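Local coordinates for protein xylose isomerase-like TIM barrel (Anabaena variabilis ATCC 29413, PDB 2QW5) that binds a zinc ion and D-xylose within its barrel and is probably a sugar or sugar-phosphate isomerase or epimerase, at residues L180-I185 with S197-F202; G212-S217 with L243-V248. One frame throughout, in Å; residues are numbered along the deposited sequence.

Overall arrangement
From the N terminus, the chain lays down four strands of a closed, eight-stranded parallel barrel before strand 179-182 opens contact 1. That contact closes a short excursion when helix 196-203 packs back against residues 180-185, forming the first half of the beta-alpha-beta unit that ends in strand 211-216. Contact 2 starts on that next strand and closes after helices 217-223 and 227-240, when strand 243-248 lines up beside it. The two contacts therefore follow in series, neither nested nor crossed, with centres about 10 Å apart. Backbone pairing of Leu180 and Ile182 with Gly212 joins them in the sheet, and both supply ligands to one zinc ion.

Contact 1 of 2, residues L180-I185 with S197-F202; sequences LAIEPI and SQLIEF. With ZN (zinc ion), chain D; XLS (D-xylose), chain C.
Leu199 divides its methyls, CD1 against the Ile182 side chain and CD2 against Ile182 O and the Pro184 ring, and no hydrogen bond crosses between the segments. Its CD1 lies 3.6 Å from Ile182 CG2, while CD2 is 3.3 Å from Ile182 O and 3.7 Å from Pro184 CD. The Leu199 side chain meets the proline ring at about a right angle. With CG anti to the backbone N (chi1 -176°), Leu199 carries both methyls from the helix toward the strand end. Farther along the helix, Phe202 CE2 approaches Ile182 CD1 at 3.9 Å, the two side chains crossing nearly perpendicularly. Cutting Ile182 back to an alanine removes CG2 and CD1 and is likely to open a gap between strand and helix, costing Phe202 CE2 its contact here and Leu199 CD1 its main one, with Pro184 still against Leu199 CD2.

In the next shell, Val213 of the neighbouring strand touches Leu199, and Ala162 of helix 148-176 touches Phe202. Glu183 leaves the backbone on the side away from the helix, and its extended chain brings OE2 to 2.1 Å from the zinc ion, whose coordination Asp216, Gln247, Glu281 and a water complete; OE1 accepts a hydrogen bond from D-xylose O2 at 3.2 Å. Ile185 CD1 lies 3.9 Å from D-xylose C2. The chemistry is thus divided by residue: apolar groups seat the helix, while the intervening carboxylate joins metal and sugar.

Contact 2 of 2, residues G212-S217 with L243-V248; sequences GVVIDS and LHYVQV. With ZN (zinc ion), chain D.
Strands 212-216 and 243-248 run parallel, their axes 14° apart, with Ile215 N hydrogen-bonded to Tyr245 O and Gln247 N to Ile215 O (2.9 Å, 170° at the hydrogen). A beta bulge at His244 shifts the register by one, Val213 pairing with Leu243 but Val214 with Tyr245, and Val213 O receives two weak hydrogen bonds, from His244 N and Tyr245 N. Next to it, His244 CD2 packs 3.4 Å from Gly212 N, and its NE2 is hydrogen-bonded to Lys209 O. Ile215 CD1 meets Leu243 CD1 at 3.6 Å, the side chains roughly perpendicular, under helix 227-240. These are the sixth and seventh strands of a TIM barrel, and alternate residues turn to its interior. There Val214 CG2 lies 3.6 Å from Tyr245 CD2, the two side chains alongside each other, while Tyr245 OH is hydrogen-bonded to Glu49 OE2 and Ser85 OG. Toward the C-terminal ends, Asp216 OD2 and Gln247 OE1 bind zinc at 2.3 and 2.4 Å, with carboxylate and amide planes 80° apart. Gln247 CG stands anti to the carbonyl carbon, and the chain beyond it extends to the metal; the hydrogen bond between NE2 and Glu49 OE2 is consistent with the amide being held with OE1 toward zinc.

Contact 1 of 2, residues L180-I185 with S197-F202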
loop_
_atom_site.group_PDB
_atom_site.type_symbol
_atom_site.label_atom_id
_atom_site.label_comp_id
_atom_site.label_asym_id
_atom_site.label_seq_id
_atom_site.Cartn_x
_atom_site.Cartn_y
_atom_site.Cartn_z
ATOM N N LEU A 180 -14.718 -23.262 -22.652
ATOM C CA LEU A 180 -13.892 -22.424 -21.759
ATOM C C LEU A 180 -13.421 -21.203 -22.555
ATOM O O LEU A 180 -12.688 -21.376 -23.502
ATOM C CB LEU A 180 -12.691 -23.222 -21.221
ATOM C CG LEU A 180 -13.012 -24.423 -20.293
ATOM C CD1 LEU A 180 -11.785 -25.306 -20.105
ATOM C CD2 LEU A 180 -13.572 -23.958 -18.944
ATOM N N ALA A 181 -13.817 -19.991 -22.154
ATOM C CA ALA A 181 -13.482 -18.726 -22.874
ATOM C C ALA A 181 -12.560 -17.869 -22.032
ATOM O O ALA A 181 -13.026 -17.126 -21.188
ATOM C CB ALA A 181 -14.742 -17.975 -23.246
ATOM N N ILE A 182 -11.235 -17.998 -22.268
ATOM C CA ILE A 182 -10.199 -17.234 -21.568
ATOM C C ILE A 182 -10.226 -15.789 -22.054
ATOM O O ILE A 182 -10.342 -15.528 -23.250
ATOM C CB ILE A 182 -8.772 -17.798 -21.772
ATOM C CG1 ILE A 182 -8.659 -19.267 -21.340
ATOM C CG2 ILE A 182 -7.743 -16.983 -20.952
ATOM C CD1 ILE A 182 -7.278 -19.973 -21.755
ATOM N N GLU A 183 -10.084 -14.850 -21.122
ATOM C CA GLU A 183 -10.228 -13.429 -21.415
ATOM C C GLU A 183 -8.904 -12.648 -21.391
ATOM O O GLU A 183 -8.217 -12.645 -20.373
ATOM C CB GLU A 183 -11.205 -12.817 -20.388
ATOM C CG GLU A 183 -11.641 -11.387 -20.740
ATOM C CD GLU A 183 -12.552 -10.760 -19.706
ATOM O OE1 GLU A 183 -12.597 -11.289 -18.560
ATOM O OE2 GLU A 183 -13.204 -9.727 -20.076
ATOM N N PRO A 184 -8.528 -12.008 -22.527
ATOM C CA PRO A 184 -7.458 -11.015 -22.490
ATOM C C PRO A 184 -8.034 -9.834 -21.715
ATOM O O PRO A 184 -9.166 -9.432 -21.989
ATOM C CB PRO A 184 -7.249 -10.634 -23.955
ATOM C CG PRO A 184 -7.987 -11.647 -24.742
ATOM C CD PRO A 184 -9.077 -12.136 -23.889
ATOM N N ILE A 185 -7.305 -9.359 -20.712
ATOM C CA ILE A 185 -7.765 -8.260 -19.829
ATOM C C ILE A 185 -6.683 -7.196 -19.823
ATOM O O ILE A 185 -5.520 -7.535 -19.754
ATOM C CB ILE A 185 -8.032 -8.798 -18.410
ATOM C CG1 ILE A 185 -9.329 -9.619 -18.404
ATOM C CG2 ILE A 185 -8.146 -7.675 -17.363
ATOM C CD1 ILE A 185 -9.625 -10.373 -17.123
ATOM N N SER A 197 -3.015 -11.248 -28.947
ATOM C CA SER A 197 -1.757 -11.887 -29.467
ATOM C C SER A 197 -1.094 -12.767 -28.384
ATOM O O SER A 197 -0.573 -13.871 -28.677
ATOM C CB SER A 197 -0.767 -10.832 -29.994
ATOM O OG SER A 197 -0.357 -9.955 -28.955
ATOM N N GLN A 198 -1.125 -12.286 -27.138
ATOM C CA GLN A 198 -0.547 -13.011 -25.999
ATOM C C GLN A 198 -1.369 -14.266 -25.674
ATOM O O GLN A 198 -0.804 -15.298 -25.326
ATOM C CB GLN A 198 -0.456 -12.088 -24.762
ATOM C CG GLN A 198 0.515 -10.902 -24.976
ATOM C CD GLN A 198 0.402 -9.789 -23.973
ATOM O OE1 GLN A 198 -0.647 -9.624 -23.324
ATOM N NE2 GLN A 198 1.501 -9.024 -23.806
ATOM N N LEU A 199 -2.701 -14.156 -25.713
ATOM C CA LEU A 199 -3.567 -15.330 -25.491
ATOM C C LEU A 199 -3.470 -16.357 -26.644
ATOM O O LEU A 199 -3.521 -17.558 -26.391
ATOM C CB LEU A 199 -5.012 -14.913 -25.272
ATOM C CG LEU A 199 -6.024 -15.999 -24.928
ATOM C CD1 LEU A 199 -5.541 -16.927 -23.814
ATOM C CD2 LEU A 199 -7.351 -15.330 -24.562
ATOM N N ILE A 200 -3.327 -15.874 -27.884
ATOM C CA ILE A 200 -3.182 -16.734 -29.048
ATOM C C ILE A 200 -1.888 -17.527 -28.902
ATOM O O ILE A 200 -1.891 -18.751 -29.122
ATOM C CB ILE A 200 -3.260 -15.975 -30.372
ATOM C CG1 ILE A 200 -4.730 -15.664 -30.714
ATOM C CG2 ILE A 200 -2.687 -16.813 -31.525
ATOM C CD1 ILE A 200 -4.923 -14.726 -31.865
ATOM N N GLU A 201 -0.818 -16.859 -28.490
ATOM C CA GLU A 201 0.475 -17.526 -28.219
ATOM C C GLU A 201 0.374 -18.609 -27.113
ATOM O O GLU A 201 0.937 -19.699 -27.247
ATOM C CB GLU A 201 1.527 -16.479 -27.860
ATOM C CG GLU A 201 2.976 -17.031 -27.696
ATOM C CD GLU A 201 4.060 -15.923 -27.546
ATOM O OE1 GLU A 201 3.761 -14.691 -27.660
ATOM O OE2 GLU A 201 5.231 -16.310 -27.311
ATOM N N PHE A 202 -0.361 -18.304 -26.039
ATOM C CA PHE A 202 -0.601 -19.245 -24.945
ATOM C C PHE A 202 -1.306 -20.491 -25.458
ATOM O O PHE A 202 -0.881 -21.633 -25.146
ATOM C CB PHE A 202 -1.443 -18.606 -23.816
ATOM C CG PHE A 202 -1.865 -19.585 -22.735
ATOM C CD1 PHE A 202 -0.975 -19.966 -21.747
ATOM C CD2 PHE A 202 -3.134 -20.146 -22.732
ATOM C CE1 PHE A 202 -1.340 -20.887 -20.756
ATOM C CE2 PHE A 202 -3.519 -21.092 -21.733
ATOM C CZ PHE A 202 -2.617 -21.441 -20.741
HETATM ZN ZN ZN D . -15.072 -8.790 -19.633
HETATM C C1 XLS C . -12.964 -8.138 -15.308
HETATM C C2 XLS C . -12.802 -9.602 -14.917
HETATM C C3 XLS C . -12.867 -9.863 -13.371
HETATM C C4 XLS C . -13.573 -11.146 -12.980
HETATM O O1 XLS C . -12.290 -7.485 -16.391
HETATM O O2 XLS C . -13.677 -10.445 -15.666
HETATM O O3 XLS C . -13.455 -8.870 -12.528
HETATM O O4 XLS C . -13.025 -12.194 -13.728
HETATM O O HOH W 1 -14.128 -7.856 -18.098
#

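Contact 2 of 2, residues G212-S217 with L243-V248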
loop_
_atom_site.group_PDB
_atom_site.type_symbol
_atom_site.label_atom_id
_atom_site.label_comp_id
_atom_site.label_asym_id
_atom_site.label_seq_id
_atom_site.Cartn_x
_atom_site.Cartn_y
_atom_site.Cartn_z
ATOM N N GLY A 212 -10.770 -21.895 -25.449
ATOM C CA GLY A 212 -10.719 -20.800 -26.409
ATOM C C GLY A 212 -10.750 -19.441 -25.754
ATOM O O GLY A 212 -10.168 -19.239 -24.670
ATOM N N VAL A 213 -11.421 -18.502 -26.422
ATOM C CA VAL A 213 -11.376 -17.105 -25.987
ATOM C C VAL A 213 -12.718 -16.418 -25.904
ATOM O O VAL A 213 -13.673 -16.800 -26.572
ATOM C CB VAL A 213 -10.475 -16.242 -26.953
ATOM C CG1 VAL A 213 -9.221 -16.985 -27.329
ATOM C CG2 VAL A 213 -11.182 -15.869 -28.207
ATOM N N VAL A 214 -12.739 -15.394 -25.060
ATOM C CA VAL A 214 -13.781 -14.386 -25.085
ATOM C C VAL A 214 -13.045 -13.116 -25.544
ATOM O O VAL A 214 -11.928 -12.849 -25.071
ATOM C CB VAL A 214 -14.484 -14.146 -23.739
ATOM C CG1 VAL A 214 -13.480 -14.033 -22.562
ATOM C CG2 VAL A 214 -15.402 -12.941 -23.866
ATOM N N ILE A 215 -13.635 -12.383 -26.498
ATOM C CA ILE A 215 -13.147 -11.076 -26.907
ATOM C C ILE A 215 -14.119 -10.069 -26.305
ATOM O O ILE A 215 -15.304 -10.124 -26.612
ATOM C CB ILE A 215 -13.063 -10.893 -28.437
ATOM C CG1 ILE A 215 -12.199 -11.992 -29.095
ATOM C CG2 ILE A 215 -12.481 -9.482 -28.766
ATOM C CD1 ILE A 215 -12.246 -11.922 -30.589
ATOM N N ASP A 216 -13.594 -9.194 -25.443
ATOM C CA ASP A 216 -14.328 -8.116 -24.746
ATOM C C ASP A 216 -13.811 -6.824 -25.391
ATOM O O ASP A 216 -12.581 -6.586 -25.389
ATOM C CB ASP A 216 -13.998 -8.192 -23.268
ATOM C CG ASP A 216 -14.529 -7.003 -22.438
ATOM O OD1 ASP A 216 -14.374 -5.837 -22.839
ATOM O OD2 ASP A 216 -15.027 -7.261 -21.336
ATOM N N SER A 217 -14.726 -6.007 -25.922
ATOM C CA SER A 217 -14.378 -4.774 -26.641
ATOM C C SER A 217 -13.596 -3.752 -25.803
ATOM O O SER A 217 -12.698 -3.097 -26.341
ATOM C CB SER A 217 -15.630 -4.119 -27.222
ATOM O OG SER A 217 -16.557 -3.743 -26.186
ATOM N N LEU A 243 -13.336 -19.175 -30.937
ATOM C CA LEU A 243 -14.013 -17.917 -30.633
ATOM C C LEU A 243 -15.302 -18.309 -29.971
ATOM O O LEU A 243 -16.326 -18.393 -30.600
ATOM C CB LEU A 243 -14.186 -17.030 -31.871
ATOM C CG LEU A 243 -14.802 -15.615 -31.723
ATOM C CD1 LEU A 243 -14.376 -14.877 -30.498
ATOM C CD2 LEU A 243 -14.440 -14.804 -32.947
ATOM N N HIS A 244 -15.224 -18.536 -28.658
ATOM C CA HIS A 244 -16.352 -19.035 -27.891
ATOM C C HIS A 244 -17.350 -18.027 -27.385
ATOM O O HIS A 244 -18.467 -18.411 -27.021
ATOM C CB HIS A 244 -15.848 -19.866 -26.716
ATOM C CG HIS A 244 -15.023 -21.053 -27.122
ATOM N ND1 HIS A 244 -15.245 -21.750 -28.290
ATOM C CD2 HIS A 244 -14.063 -21.732 -26.459
ATOM C CE1 HIS A 244 -14.409 -22.771 -28.350
ATOM N NE2 HIS A 244 -13.694 -22.795 -27.244
ATOM N N TYR A 245 -16.963 -16.757 -27.296
ATOM C CA TYR A 245 -17.835 -15.756 -26.655
ATOM C C TYR A 245 -17.401 -14.347 -26.987
ATOM O O TYR A 245 -16.249 -14.129 -27.319
ATOM C CB TYR A 245 -17.753 -15.976 -25.152
ATOM C CG TYR A 245 -18.838 -15.368 -24.282
ATOM C CD1 TYR A 245 -20.199 -15.610 -24.506
ATOM C CD2 TYR A 245 -18.493 -14.667 -23.134
ATOM C CE1 TYR A 245 -21.189 -15.124 -23.597
ATOM C CE2 TYR A 245 -19.469 -14.177 -22.247
ATOM C CZ TYR A 245 -20.790 -14.404 -22.480
ATOM O OH TYR A 245 -21.704 -13.886 -21.603
ATOM N N VAL A 246 -18.318 -13.389 -26.856
ATOM C CA VAL A 246 -18.062 -11.978 -27.209
ATOM C C VAL A 246 -18.811 -11.092 -26.216
ATOM O O VAL A 246 -19.986 -11.357 -25.942
ATOM C CB VAL A 246 -18.532 -11.632 -28.646
ATOM C CG1 VAL A 246 -18.438 -10.124 -28.920
ATOM C CG2 VAL A 246 -17.713 -12.363 -29.690
ATOM N N GLN A 247 -18.102 -10.082 -25.686
ATOM C CA GLN A 247 -18.635 -9.100 -24.760
ATOM C C GLN A 247 -18.504 -7.672 -25.311
ATOM O O GLN A 247 -17.469 -7.304 -25.897
ATOM C CB GLN A 247 -17.935 -9.184 -23.430
ATOM C CG GLN A 247 -18.129 -10.456 -22.710
ATOM C CD GLN A 247 -17.437 -10.418 -21.383
ATOM O OE1 GLN A 247 -16.287 -10.010 -21.293
ATOM N NE2 GLN A 247 -18.154 -10.784 -20.327
ATOM N N VAL A 248 -19.579 -6.888 -25.177
ATOM C CA VAL A 248 -19.583 -5.480 -25.572
ATOM C C VAL A 248 -19.577 -4.706 -24.257
ATOM O O VAL A 248 -20.434 -4.927 -23.371
ATOM C CB VAL A 248 -20.743 -5.072 -26.520
ATOM C CG1 VAL A 248 -20.471 -5.684 -27.917
ATOM C CG2 VAL A 248 -22.111 -5.478 -25.954
HETATM ZN ZN ZN D . -15.072 -8.790 -19.633
HETATM O O HOH W 1 -14.128 -7.856 -18.098
#